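Local coordinates for addiction module toxin RelE (Helicobacter pylori, PDB 4LTT), which is the toxin of a type II toxin-antitoxin system, a RelE-family protein of the YafQ subfamily that probably acts as an RNA endonuclease, at residues E58-I61 with V65-V68. Numbering follows the deposited sequence.
Sequences ECHI and VLLV
The antiparallel beta hairpin that places strand 65-72, central in the toxin's mixed sheet, beside strand 57-60 brings Cys-59 opposite Leu-67 as its hydrogen-bonded pair. Cys-59 N donates to Leu-67 O (3.0 Å), while Leu-67 N returns a bond to Cys-59 O (2.9 Å). Toward the turn, Ile-61 N reaches Val-65 O at 2.8 Å with a more bent N-H...O angle of 135°. Glu-58 with Val-68 and His-60 with Leu-66 form the neighbouring non-hydrogen-bonded pairs, and CA-H...O contacts from Glu-58 CA to Leu-67 O and from Leu-66 CA to Cys-59 O supplement the backbone bonds.

On the face of Glu-58, His-60 and Val-68, the side-chain contacts across the hairpin run through Leu-66. Its CD2 sits over the centre of the His-60 ring, 3.4 Å from the centroid and almost on the ring normal, a CH-pi contact in which all five ring atoms are nearly equidistant from the methyl. The other branch, CD1, lies 3.8 Å from Glu-58 OE1; Glu-58 brings its carboxylate there by an extended chain with CG anti to the backbone N (chi1 -178°). Helix 84-88 covers this side through Phe-88 and Leu-87.

On the face of Cys-59 and Leu-67, Leu-67 CB meets both Cys-59 SG (3.9 Å) and Ile-61 CG1 (4.0 Å), the latter reaching in from the corner of the chain, an apolar patch against Leu-27 and Val-30 of helix 25-35.

Glu-58 binds copper in another structure of this protein, as does His-84, the predicted proton donor, whose side chain lies close to Leu-66. Through its two methyls Leu-66 gives the Glu-58 carboxylate and the His-60 ring an apolar neighbour each, and can offer neither a hydrogen bond.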
loop_
_atom_site.group_PDB
_atom_site.type_symbol
_atom_site.label_atom_id
_atom_site.label_comp_id
_atom_site.label_asym_id
_atom_site.label_seq_id
_atom_site.Cartn_x
_atom_site.Cartn_y
_atom_site.Cartn_z
ATOM N N GLU A 58 3.065 -4.321 4.471
ATOM C CA GLU A 58 1.604 -4.121 4.337
ATOM C C GLU A 58 1.160 -3.133 5.461
ATOM O O GLU A 58 1.603 -3.287 6.607
ATOM C CB GLU A 58 0.869 -5.466 4.595
ATOM C CG GLU A 58 -0.662 -5.356 4.425
ATOM C CD GLU A 58 -1.359 -6.516 5.140
ATOM O OE1 GLU A 58 -1.430 -7.572 4.510
ATOM O OE2 GLU A 58 -1.791 -6.433 6.297
ATOM N N CYS A 59 0.289 -2.184 5.084
ATOM C CA CYS A 59 -0.380 -1.391 6.099
ATOM C C CYS A 59 -1.859 -1.366 5.728
ATOM O O CYS A 59 -2.278 -1.719 4.612
ATOM C CB CYS A 59 0.232 -0.015 6.261
ATOM S SG CYS A 59 0.103 1.042 4.841
ATOM N N HIS A 60 -2.650 -0.990 6.714
ATOM C CA HIS A 60 -4.135 -0.932 6.521
ATOM C C HIS A 60 -4.583 0.482 6.357
ATOM O O HIS A 60 -4.484 1.266 7.325
ATOM C CB HIS A 60 -4.824 -1.373 7.770
ATOM C CG HIS A 60 -4.932 -2.802 7.946
ATOM N ND1 HIS A 60 -3.917 -3.601 8.005
ATOM C CD2 HIS A 60 -6.065 -3.562 8.247
ATOM C CE1 HIS A 60 -4.358 -4.855 8.282
ATOM N NE2 HIS A 60 -5.671 -4.795 8.407
ATOM N N ILE A 61 -5.061 0.821 5.209
ATOM C CA ILE A 61 -5.658 2.167 4.959
ATOM C C ILE A 61 -7.077 2.244 5.534
ATOM O O ILE A 61 -7.450 3.256 6.160
ATOM C CB ILE A 61 -5.593 2.484 3.481
ATOM C CG1 ILE A 61 -4.192 2.306 2.897
ATOM C CG2 ILE A 61 -6.144 3.913 3.178
ATOM C CD1 ILE A 61 -3.083 3.147 3.480
ATOM N N VAL A 65 -9.036 -2.207 2.981
ATOM C CA VAL A 65 -8.132 -1.601 1.992
ATOM C C VAL A 65 -6.692 -1.646 2.546
ATOM O O VAL A 65 -6.373 -0.855 3.446
ATOM C CB VAL A 65 -8.536 -0.177 1.617
ATOM C CG1 VAL A 65 -7.551 0.273 0.535
ATOM C CG2 VAL A 65 -9.917 -0.133 1.008
ATOM N N LEU A 66 -5.912 -2.571 2.015
ATOM C CA LEU A 66 -4.540 -2.781 2.406
ATOM C C LEU A 66 -3.638 -2.250 1.353
ATOM O O LEU A 66 -3.917 -2.440 0.168
ATOM C CB LEU A 66 -4.296 -4.263 2.591
ATOM C CG LEU A 66 -5.257 -5.006 3.506
ATOM C CD1 LEU A 66 -4.930 -6.459 3.503
ATOM C CD2 LEU A 66 -5.327 -4.453 4.869
ATOM N N LEU A 67 -2.553 -1.592 1.756
ATOM C CA LEU A 67 -1.517 -1.132 0.826
ATOM C C LEU A 67 -0.317 -2.090 0.982
ATOM O O LEU A 67 0.209 -2.269 2.102
ATOM C CB LEU A 67 -1.127 0.302 1.203
ATOM C CG LEU A 67 0.086 0.841 0.400
ATOM C CD1 LEU A 67 -0.270 1.021 -1.068
ATOM C CD2 LEU A 67 0.589 2.142 1.034
ATOM N N VAL A 68 0.161 -2.637 -0.126
ATOM C CA VAL A 68 1.374 -3.472 -0.156
ATOM C C VAL A 68 2.442 -2.662 -0.824
ATOM O O VAL A 68 2.199 -2.129 -1.953
ATOM C CB VAL A 68 1.122 -4.810 -0.859
ATOM C CG1 VAL A 68 2.421 -5.619 -0.914
ATOM C CG2 VAL A 68 0.050 -5.606 -0.112
#